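Local coordinates for protein aldehyde dehydrogenase (Staphylococcus aureus, PDB 6K10) that oxidises the carotenoid aldehyde 4,4'-diaponeurosporen-4-al to 4,4'-diaponeurosporenoic acid with NAD+, a step in making the virulence pigment staphyloxanthin, at residues 101-106 and 436-441; 287-292 and 322-327; 296-301 and 318-323. The protein carries 1 engineered substitution. All blocks are in the same frame, centred on the assembly; numbering follows the deposited sequence.

Contact 1: 101-106 and 436-441. With EDO (1,2-ethanediol), chain B.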
loop_
_atom_site.group_PDB
_atom_site.type_symbol
_atom_site.label_atom_id
_atom_site.label_comp_id
_atom_site.label_asym_id
_atom_site.label_seq_id
_atom_site.Cartn_x
_atom_site.Cartn_y
_atom_site.Cartn_z
ATOM N N PHE A 101 4.437 6.762 28.674
ATOM C CA PHE A 101 3.410 7.231 29.603
ATOM C C PHE A 101 3.799 8.621 30.111
ATOM O O PHE A 101 4.969 8.858 30.414
ATOM C CB PHE A 101 3.248 6.238 30.762
ATOM C CG PHE A 101 2.133 6.576 31.710
ATOM C CD1 PHE A 101 2.331 7.462 32.756
ATOM C CD2 PHE A 101 0.881 6.005 31.552
ATOM C CE1 PHE A 101 1.299 7.777 33.620
ATOM C CE2 PHE A 101 -0.152 6.313 32.416
ATOM C CZ PHE A 101 0.058 7.199 33.451
ATOM N N PRO A 102 2.829 9.548 30.223
ATOM C CA PRO A 102 1.368 9.462 30.102
ATOM C C PRO A 102 0.778 9.628 28.698
ATOM O O PRO A 102 -0.395 9.989 28.587
ATOM C CB PRO A 102 0.901 10.621 30.981
ATOM C CG PRO A 102 1.958 11.654 30.771
ATOM C CD PRO A 102 3.257 10.901 30.624
ATOM N N THR A 103 1.556 9.371 27.652
ATOM C CA THR A 103 1.041 9.530 26.298
ATOM C C THR A 103 -0.066 8.517 26.014
ATOM O O THR A 103 0.011 7.356 26.422
ATOM C CB THR A 103 2.174 9.371 25.283
ATOM O OG1 THR A 103 3.247 10.259 25.621
ATOM C CG2 THR A 103 1.693 9.681 23.880
ATOM N N LYS A 104 -1.109 8.978 25.325
ATOM C CA LYS A 104 -2.173 8.127 24.807
ATOM C C LYS A 104 -2.050 8.080 23.291
ATOM O O LYS A 104 -1.814 9.108 22.653
ATOM C CB LYS A 104 -3.558 8.659 25.195
ATOM C CG LYS A 104 -3.795 8.832 26.689
ATOM C CD LYS A 104 -3.251 7.672 27.504
ATOM C CE LYS A 104 -3.208 8.028 28.981
ATOM N NZ LYS A 104 -2.389 7.062 29.764
ATOM N N SER A 105 -2.213 6.893 22.710
ATOM C CA SER A 105 -1.981 6.685 21.285
ATOM C C SER A 105 -3.267 6.259 20.591
ATOM O O SER A 105 -4.045 5.470 21.132
ATOM C CB SER A 105 -0.880 5.647 21.055
ATOM O OG SER A 105 0.321 6.027 21.707
ATOM N N TYR A 106 -3.470 6.773 19.377
ATOM C CA TYR A 106 -4.682 6.541 18.603
ATOM C C TYR A 106 -4.354 6.422 17.126
ATOM O O TYR A 106 -3.308 6.878 16.662
ATOM C CB TYR A 106 -5.711 7.668 18.787
ATOM C CG TYR A 106 -5.984 8.044 20.218
ATOM C CD1 TYR A 106 -6.963 7.388 20.948
ATOM C CD2 TYR A 106 -5.261 9.053 20.842
ATOM C CE1 TYR A 106 -7.218 7.725 22.261
ATOM C CE2 TYR A 106 -5.508 9.396 22.153
ATOM C CZ TYR A 106 -6.484 8.732 22.858
ATOM O OH TYR A 106 -6.728 9.075 24.166
ATOM N N SER A 436 -2.010 8.155 12.503
ATOM C CA SER A 436 -1.598 8.023 13.892
ATOM C C SER A 436 -1.589 9.384 14.568
ATOM O O SER A 436 -1.176 10.383 13.977
ATOM C CB SER A 436 -0.203 7.409 13.981
ATOM O OG SER A 436 -0.181 6.105 13.443
ATOM N N TYR A 437 -2.039 9.428 15.817
ATOM C CA TYR A 437 -1.837 10.633 16.601
ATOM C C TYR A 437 -1.813 10.283 18.080
ATOM O O TYR A 437 -2.377 9.273 18.510
ATOM C CB TYR A 437 -2.894 11.706 16.303
ATOM C CG TYR A 437 -4.291 11.414 16.799
ATOM C CD1 TYR A 437 -5.208 10.747 15.998
ATOM C CD2 TYR A 437 -4.702 11.835 18.057
ATOM C CE1 TYR A 437 -6.491 10.490 16.444
ATOM C CE2 TYR A 437 -5.979 11.581 18.513
ATOM C CZ TYR A 437 -6.870 10.911 17.703
ATOM O OH TYR A 437 -8.145 10.662 18.159
ATOM N N ILE A 438 -1.129 11.125 18.849
ATOM C CA ILE A 438 -1.009 10.938 20.284
ATOM C C ILE A 438 -1.628 12.131 20.994
ATOM O O ILE A 438 -1.886 13.183 20.401
ATOM C CB ILE A 438 0.454 10.749 20.732
ATOM C CG1 ILE A 438 1.296 11.958 20.328
ATOM C CG2 ILE A 438 1.030 9.473 20.155
ATOM C CD1 ILE A 438 2.651 12.018 20.995
ATOM N N PHE A 439 -1.872 11.945 22.285
ATOM C CA PHE A 439 -2.254 13.012 23.194
ATOM C C PHE A 439 -1.395 12.891 24.441
ATOM O O PHE A 439 -1.202 11.788 24.963
ATOM C CB PHE A 439 -3.747 12.939 23.561
ATOM C CG PHE A 439 -4.144 13.858 24.685
ATOM C CD1 PHE A 439 -4.536 15.161 24.427
ATOM C CD2 PHE A 439 -4.134 13.415 26.001
ATOM C CE1 PHE A 439 -4.902 16.010 25.457
ATOM C CE2 PHE A 439 -4.496 14.259 27.035
ATOM C CZ PHE A 439 -4.882 15.556 26.762
ATOM N N LYS A 440 -0.866 14.018 24.912
ATOM C CA LYS A 440 -0.146 14.040 26.180
ATOM C C LYS A 440 -0.629 15.229 26.991
ATOM O O LYS A 440 -0.548 16.372 26.531
ATOM C CB LYS A 440 1.372 14.099 25.978
ATOM C CG LYS A 440 2.141 13.902 27.277
ATOM C CD LYS A 440 3.554 13.393 27.046
ATOM C CE LYS A 440 4.503 14.510 26.659
ATOM N NZ LYS A 440 5.894 14.004 26.491
ATOM N N SER A 441 -1.133 14.951 28.191
ATOM C CA SER A 441 -1.685 15.997 29.041
ATOM C C SER A 441 -0.638 17.059 29.353
ATOM O O SER A 441 0.521 16.749 29.638
ATOM C CB SER A 441 -2.217 15.389 30.340
ATOM O OG SER A 441 -2.526 16.398 31.286
HETATM C C1 EDO B . -4.215 18.401 29.146
HETATM O O1 EDO B . -3.936 18.513 27.746
HETATM C C2 EDO B . -5.613 17.839 29.356
HETATM O O2 EDO B . -5.552 16.824 30.362
#

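Contact 2: 287-292 and 322-327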
loop_
_atom_site.group_PDB
_atom_site.type_symbol
_atom_site.label_atom_id
_atom_site.label_comp_id
_atom_site.label_asym_id
_atom_site.label_seq_id
_atom_site.Cartn_x
_atom_site.Cartn_y
_atom_site.Cartn_z
ATOM N N PRO A 287 -27.362 -23.494 -21.400
ATOM C CA PRO A 287 -27.685 -22.172 -20.853
ATOM C C PRO A 287 -26.775 -21.741 -19.716
ATOM O O PRO A 287 -26.997 -20.671 -19.138
ATOM C CB PRO A 287 -29.121 -22.368 -20.354
ATOM C CG PRO A 287 -29.113 -23.781 -19.857
ATOM C CD PRO A 287 -28.204 -24.549 -20.806
ATOM N N ASP A 288 -25.767 -22.543 -19.384
ATOM C CA ASP A 288 -24.875 -22.286 -18.264
ATOM C C ASP A 288 -23.505 -21.798 -18.717
ATOM O O ASP A 288 -22.596 -21.675 -17.890
ATOM C CB ASP A 288 -24.724 -23.555 -17.426
ATOM C CG ASP A 288 -26.049 -24.061 -16.902
ATOM O OD1 ASP A 288 -26.934 -23.228 -16.619
ATOM O OD2 ASP A 288 -26.217 -25.294 -16.802
ATOM N N TYR A 289 -23.339 -21.521 -20.005
ATOM C CA TYR A 289 -22.034 -21.230 -20.576
ATOM C C TYR A 289 -22.074 -19.896 -21.305
ATOM O O TYR A 289 -23.013 -19.618 -22.057
ATOM C CB TYR A 289 -21.602 -22.352 -21.523
ATOM C CG TYR A 289 -20.217 -22.170 -22.083
ATOM C CD1 TYR A 289 -19.107 -22.171 -21.250
ATOM C CD2 TYR A 289 -20.018 -22.006 -23.445
ATOM C CE1 TYR A 289 -17.837 -22.005 -21.758
ATOM C CE2 TYR A 289 -18.757 -21.842 -23.962
ATOM C CZ TYR A 289 -17.671 -21.841 -23.116
ATOM O OH TYR A 289 -16.416 -21.677 -23.640
ATOM N N GLY A 290 -21.042 -19.079 -21.084
ATOM C CA GLY A 290 -21.023 -17.709 -21.546
ATOM C C GLY A 290 -20.435 -17.551 -22.937
ATOM O O GLY A 290 -20.150 -18.520 -23.645
ATOM N N ARG A 291 -20.253 -16.289 -23.326
ATOM C CA ARG A 291 -19.779 -15.924 -24.652
ATOM C C ARG A 291 -18.669 -14.885 -24.540
ATOM O O ARG A 291 -18.488 -14.248 -23.501
ATOM C CB ARG A 291 -20.919 -15.371 -25.520
ATOM C CG ARG A 291 -22.065 -16.346 -25.748
ATOM C CD ARG A 291 -21.622 -17.506 -26.617
ATOM N NE ARG A 291 -22.720 -18.406 -26.963
ATOM C CZ ARG A 291 -23.086 -19.455 -26.233
ATOM N NH1 ARG A 291 -22.441 -19.743 -25.110
ATOM N NH2 ARG A 291 -24.094 -20.220 -26.630
ATOM N N ILE A 292 -17.936 -14.711 -25.637
ATOM C CA ILE A 292 -16.818 -13.774 -25.672
ATOM C C ILE A 292 -17.351 -12.350 -25.797
ATOM O O ILE A 292 -18.369 -12.102 -26.452
ATOM C CB ILE A 292 -15.856 -14.136 -26.823
ATOM C CG1 ILE A 292 -15.475 -15.617 -26.745
ATOM C CG2 ILE A 292 -14.601 -13.281 -26.770
ATOM C CD1 ILE A 292 -14.888 -16.034 -25.403
ATOM N N GLU A 322 -22.521 -15.826 -32.641
ATOM C CA GLU A 322 -22.837 -15.787 -31.221
ATOM C C GLU A 322 -21.649 -15.359 -30.374
ATOM O O GLU A 322 -21.769 -15.306 -29.145
ATOM C CB GLU A 322 -23.329 -17.162 -30.753
ATOM C CG GLU A 322 -24.828 -17.369 -30.854
ATOM C CD GLU A 322 -25.257 -18.724 -30.322
ATOM O OE1 GLU A 322 -24.865 -19.073 -29.188
ATOM O OE2 GLU A 322 -25.984 -19.442 -31.040
ATOM N N ARG A 323 -20.514 -15.039 -31.001
ATOM C CA ARG A 323 -19.246 -14.854 -30.295
ATOM C C ARG A 323 -18.980 -16.038 -29.372
ATOM O O ARG A 323 -18.573 -15.886 -28.218
ATOM C CB ARG A 323 -19.219 -13.523 -29.542
ATOM C CG ARG A 323 -19.498 -12.328 -30.447
ATOM C CD ARG A 323 -19.113 -11.008 -29.804
ATOM N NE ARG A 323 -19.679 -10.837 -28.469
ATOM C CZ ARG A 323 -20.814 -10.193 -28.218
ATOM N NH1 ARG A 323 -21.253 -10.081 -26.974
ATOM N NH2 ARG A 323 -21.511 -9.662 -29.214
ATOM N N TYR A 324 -19.217 -17.234 -29.900
ATOM C CA TYR A 324 -19.156 -18.475 -29.143
ATOM C C TYR A 324 -17.838 -19.187 -29.399
ATOM O O TYR A 324 -17.398 -19.300 -30.548
ATOM C CB TYR A 324 -20.319 -19.392 -29.523
ATOM C CG TYR A 324 -20.147 -20.821 -29.062
ATOM C CD1 TYR A 324 -20.300 -21.164 -27.726
ATOM C CD2 TYR A 324 -19.830 -21.828 -29.966
ATOM C CE1 TYR A 324 -20.144 -22.470 -27.302
ATOM C CE2 TYR A 324 -19.673 -23.137 -29.552
ATOM C CZ TYR A 324 -19.831 -23.452 -28.217
ATOM O OH TYR A 324 -19.678 -24.753 -27.792
ATOM N N ILE A 325 -17.217 -19.673 -28.329
ATOM C CA ILE A 325 -16.046 -20.535 -28.422
ATOM C C ILE A 325 -16.238 -21.691 -27.454
ATOM O O ILE A 325 -16.446 -21.475 -26.253
ATOM C CB ILE A 325 -14.740 -19.783 -28.129
ATOM C CG1 ILE A 325 -14.525 -18.708 -29.193
ATOM C CG2 ILE A 325 -13.566 -20.751 -28.104
ATOM C CD1 ILE A 325 -13.218 -18.015 -29.097
ATOM N N GLU A 326 -16.179 -22.909 -27.980
ATOM C CA GLU A 326 -16.386 -24.105 -27.184
ATOM C C GLU A 326 -15.235 -24.299 -26.196
ATOM O O GLU A 326 -14.092 -23.935 -26.486
ATOM C CB GLU A 326 -16.491 -25.317 -28.107
ATOM C CG GLU A 326 -16.897 -26.614 -27.440
ATOM C CD GLU A 326 -16.885 -27.783 -28.405
ATOM O OE1 GLU A 326 -17.496 -28.824 -28.087
ATOM O OE2 GLU A 326 -16.261 -27.663 -29.480
ATOM N N PRO A 327 -15.514 -24.849 -25.013
ATOM C CA PRO A 327 -14.426 -25.267 -24.124
ATOM C C PRO A 327 -13.455 -26.179 -24.857
ATOM O O PRO A 327 -13.849 -27.181 -25.458
ATOM C CB PRO A 327 -15.159 -26.002 -22.999
ATOM C CG PRO A 327 -16.466 -25.308 -22.921
ATOM C CD PRO A 327 -16.827 -24.961 -24.352
HETATM O O HOH W 1 -18.132 -18.923 -25.493
#

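Contact 3: 296-301 and 318-323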
loop_
_atom_site.group_PDB
_atom_site.type_symbol
_atom_site.label_atom_id
_atom_site.label_comp_id
_atom_site.label_asym_id
_atom_site.label_seq_id
_atom_site.Cartn_x
_atom_site.Cartn_y
_atom_site.Cartn_z
ATOM N N LYS A 296 -13.357 -8.499 -31.398
ATOM C CA LYS A 296 -11.900 -8.425 -31.328
ATOM C C LYS A 296 -11.338 -9.547 -30.463
ATOM O O LYS A 296 -10.411 -10.255 -30.870
ATOM C CB LYS A 296 -11.462 -7.061 -30.794
ATOM C CG LYS A 296 -9.965 -6.964 -30.529
ATOM C CD LYS A 296 -9.164 -7.274 -31.785
ATOM C CE LYS A 296 -7.679 -7.048 -31.570
ATOM N NZ LYS A 296 -6.887 -7.442 -32.770
ATOM N N HIS A 297 -11.892 -9.727 -29.263
ATOM C CA HIS A 297 -11.418 -10.801 -28.396
ATOM C C HIS A 297 -11.805 -12.169 -28.938
ATOM O O HIS A 297 -11.066 -13.142 -28.745
ATOM C CB HIS A 297 -11.956 -10.613 -26.979
ATOM C CG HIS A 297 -11.187 -9.615 -26.171
ATOM N ND1 HIS A 297 -9.886 -9.829 -25.768
ATOM C CD2 HIS A 297 -11.532 -8.396 -25.695
ATOM C CE1 HIS A 297 -9.464 -8.786 -25.076
ATOM N NE2 HIS A 297 -10.445 -7.902 -25.017
ATOM N N TYR A 298 -12.951 -12.264 -29.614
ATOM C CA TYR A 298 -13.326 -13.518 -30.256
ATOM C C TYR A 298 -12.292 -13.922 -31.302
ATOM O O TYR A 298 -11.862 -15.080 -31.354
ATOM C CB TYR A 298 -14.715 -13.393 -30.884
ATOM C CG TYR A 298 -15.088 -14.570 -31.756
ATOM C CD1 TYR A 298 -15.671 -15.707 -31.211
ATOM C CD2 TYR A 298 -14.853 -14.547 -33.126
ATOM C CE1 TYR A 298 -16.008 -16.786 -32.005
ATOM C CE2 TYR A 298 -15.184 -15.619 -33.925
ATOM C CZ TYR A 298 -15.761 -16.735 -33.361
ATOM O OH TYR A 298 -16.091 -17.801 -34.163
ATOM N N HIS A 299 -11.879 -12.974 -32.144
ATOM C CA HIS A 299 -10.893 -13.283 -33.174
ATOM C C HIS A 299 -9.510 -13.509 -32.578
ATOM O O HIS A 299 -8.730 -14.306 -33.111
ATOM C CB HIS A 299 -10.857 -12.164 -34.214
ATOM C CG HIS A 299 -12.056 -12.141 -35.109
ATOM N ND1 HIS A 299 -12.662 -10.970 -35.513
ATOM C CD2 HIS A 299 -12.759 -13.146 -35.681
ATOM C CE1 HIS A 299 -13.690 -11.256 -36.293
ATOM N NE2 HIS A 299 -13.770 -12.569 -36.411
ATOM N N ARG A 300 -9.186 -12.812 -31.487
ATOM C CA ARG A 300 -7.954 -13.107 -30.766
ATOM C C ARG A 300 -7.909 -14.569 -30.344
ATOM O O ARG A 300 -6.866 -15.226 -30.451
ATOM C CB ARG A 300 -7.836 -12.197 -29.543
ATOM C CG ARG A 300 -6.616 -12.464 -28.682
ATOM C CD ARG A 300 -6.601 -11.557 -27.460
ATOM N NE ARG A 300 -7.724 -11.812 -26.561
ATOM C CZ ARG A 300 -7.780 -12.824 -25.700
ATOM N NH1 ARG A 300 -8.842 -12.975 -24.920
ATOM N NH2 ARG A 300 -6.777 -13.688 -25.619
ATOM N N LEU A 301 -9.041 -15.102 -29.885
ATOM C CA LEU A 301 -9.068 -16.466 -29.372
ATOM C C LEU A 301 -9.177 -17.499 -30.492
ATOM O O LEU A 301 -8.593 -18.584 -30.387
ATOM C CB LEU A 301 -10.218 -16.621 -28.377
ATOM C CG LEU A 301 -10.031 -15.969 -27.006
ATOM C CD1 LEU A 301 -11.367 -15.799 -26.302
ATOM C CD2 LEU A 301 -9.083 -16.804 -26.161
ATOM N N SER A 318 -16.381 -23.095 -32.851
ATOM C CA SER A 318 -16.643 -21.679 -32.654
ATOM C C SER A 318 -17.811 -21.263 -33.533
ATOM O O SER A 318 -18.143 -21.927 -34.518
ATOM C CB SER A 318 -15.407 -20.828 -32.966
ATOM O OG SER A 318 -14.939 -21.081 -34.280
ATOM N N ASP A 319 -18.441 -20.153 -33.153
ATOM C CA ASP A 319 -19.506 -19.561 -33.957
ATOM C C ASP A 319 -19.405 -18.051 -33.801
ATOM O O ASP A 319 -19.688 -17.514 -32.726
ATOM C CB ASP A 319 -20.880 -20.074 -33.535
ATOM C CG ASP A 319 -21.986 -19.633 -34.483
ATOM O OD1 ASP A 319 -21.708 -18.836 -35.404
ATOM O OD2 ASP A 319 -23.135 -20.090 -34.314
ATOM N N GLU A 320 -19.000 -17.379 -34.879
ATOM C CA GLU A 320 -18.799 -15.935 -34.841
ATOM C C GLU A 320 -20.100 -15.194 -34.555
ATOM O O GLU A 320 -20.100 -14.175 -33.854
ATOM C CB GLU A 320 -18.196 -15.479 -36.169
ATOM C CG GLU A 320 -17.672 -14.060 -36.198
ATOM C CD GLU A 320 -16.943 -13.765 -37.496
ATOM O OE1 GLU A 320 -15.868 -13.134 -37.453
ATOM O OE2 GLU A 320 -17.444 -14.182 -38.562
ATOM N N ASP A 321 -21.221 -15.695 -35.082
ATOM C CA ASP A 321 -22.497 -14.999 -34.947
ATOM C C ASP A 321 -22.979 -14.924 -33.503
ATOM O O ASP A 321 -23.782 -14.044 -33.178
ATOM C CB ASP A 321 -23.555 -15.681 -35.813
ATOM C CG ASP A 321 -23.224 -15.618 -37.290
ATOM O OD1 ASP A 321 -22.469 -14.709 -37.694
ATOM O OD2 ASP A 321 -23.718 -16.480 -38.047
ATOM N N GLU A 322 -22.521 -15.826 -32.641
ATOM C CA GLU A 322 -22.837 -15.787 -31.221
ATOM C C GLU A 322 -21.649 -15.359 -30.374
ATOM O O GLU A 322 -21.769 -15.306 -29.145
ATOM C CB GLU A 322 -23.329 -17.162 -30.753
ATOM C CG GLU A 322 -24.828 -17.369 -30.854
ATOM C CD GLU A 322 -25.257 -18.724 -30.322
ATOM O OE1 GLU A 322 -24.865 -19.073 -29.188
ATOM O OE2 GLU A 322 -25.984 -19.442 -31.040
ATOM N N ARG A 323 -20.514 -15.039 -31.001
ATOM C CA ARG A 323 -19.246 -14.854 -30.295
ATOM C C ARG A 323 -18.980 -16.038 -29.372
ATOM O O ARG A 323 -18.573 -15.886 -28.218
ATOM C CB ARG A 323 -19.219 -13.523 -29.542
ATOM C CG ARG A 323 -19.498 -12.328 -30.447
ATOM C CD ARG A 323 -19.113 -11.008 -29.804
ATOM N NE ARG A 323 -19.679 -10.837 -28.469
ATOM C CZ ARG A 323 -20.814 -10.193 -28.218
ATOM N NH1 ARG A 323 -21.253 -10.081 -26.974
ATOM N NH2 ARG A 323 -21.511 -9.662 -29.214
#

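Contact 1: 101-106 and 436-441
The rings of Y106 and Y437 have planes only 25° apart, but their offset is large and leaves little ring overlap. What covers one face of Y437 is CB of Y106, a CH-pi contact 3.8 Å from the centroid. Y437 CG sits between its own backbone N and carbonyl carbon (chi1 71°), which swings the ring across the neighbouring strand and under that methylene. At the edge of the Y106 ring, near its plane, stands CB of F439; the rim of F439 in turn meets C2 of a 1,2-ethanediol, probably from the crystallisation liquor, whose O2 hydrogen-bonds S441 OG.

The other face of this antiparallel pair carries S105 and I438, and beside them CG2 of T103 rests on I438 CB at 3.5 Å. T103 OG1, which bonds L100 O, also lies 3.5 Å from K440 CD. Four backbone bonds fix the register: K104 N to F439 O is 2.8 Å and almost straight (176°), K104 O takes F439 N, and Y106 and Y437 exchange the other two.

S436 to F439 also pair in parallel with a strand of the second subunit, and S436 OG bonds P410 O there. This chemistry is consistent with the oligomerisation arm of aldehyde dehydrogenases: 104-106 lies between 436-439 and V94, which bonds S105, and the sheet runs on into the second subunit.

Contact 2: 287-292 and 322-327
I292 and I325 meet through CG1 and CD1, 4.0 Å apart, at one end of the apolar centre; at the other, Y289 lies against Y324 and P327. The Y289 and Y324 side chains cross at about a right angle, with Y324 CE1 near the plane of the Y289 ring, at its edge and 3.7 Å from CE2. P327 CD packs on Y289 CZ. With CG anti to the backbone N (chi1 -176°), Y289 reaches across to strand 324-325, and its hydroxyl donates to I325 O at 2.6 Å, nearly in line with that carbonyl. A water links the segments, donating a hydrogen bond to G290 O and accepting one from I325 N.

Farther out, I292 is held twice by R323: its N donates to the backbone O of R323 at 2.9 Å, and its O takes the side-chain NE of R323 at 2.7 Å, almost straight at 173°. This side-chain bond lies in the guanidinium plane. R291 forms the polar edge. Its NE and NH2 both grip E322 OE1 side-on, NH2 at 2.9 Å, with guanidinium and carboxylate nearly coplanar. Y324 CD1 lies over the centre of one guanidinium face, and NH1 turns back to G290 O, so the group is restrained on several sides. E322 OE2 is held by Q284.

R323 and Y324 both face D319 in a G1 beta bulge, where the hairpin enters strand 324-330. The loop 287-292 lies against that strand, with helix 295-307 packing on I292 and I325 through L301, and helix 264-279 touching P327 through L275.

Contact 3: 296-301 and 318-323
Y298 reaches from helix 295-307 over the turn that follows strand 318-319, with its CE2 3.7 Å from CG of E320 and its CD1 3.8 Å from CA of R323. CG lies anti to the backbone N (chi1 171°), carrying the ring off the helix and into the hairpin, where the two side chains, Y298 and E320, cross at about a right angle. The hydroxyl ends against S318 CB at 3.3 Å; E320 N is also near, but the angle is poor for a bond.

The next helix residue, H299, directs NE2 at E320 OE1. That oxygen lies near the imidazole plane, at the ring edge, while the carboxylate is turned 79° from the ring. The hydrogen bond from H299 NE2 to E320 OE1 is modelled at 2.4 Å, too short to be taken at face value.

D319 OD1 accepts from D321 N at 3.2 Å in an Asx turn, and D319 OD2 is held by Q284. With backbone bonds from E322 N to D319 O and from R323 N to E320 O, this probably holds the turn on which E320 stands. The contact thus combines a buried tyrosine wedge with a solvent-side His-carboxylate pairing; if that pairing is real, the carboxylate would tend to favour a protonated H299.

Contacts 2 and 3 belong to one neighbourhood, with centres about 9 Å apart, and share E322 and R323; contact 1 lies across the chain's centre, its centre about 60 Å from that of contact 2 and about 62 Å from that of contact 3. Contact 2 is buried and mixes apolar packing with a salt bridge and hydrogen bonds to backbone carbonyls, whereas contact 3 is at the surface, with one buried tyrosine and a His-carboxylate pairing of doubtful length. They hold the same hairpin, strands 318-319 and 324-330, against a loop and the helix after it; Y324 N probably bonds D319 O between them. Contact 1, partly buried, relies on regular strand pairing in the other sheet and alone adjoins the second subunit extensively.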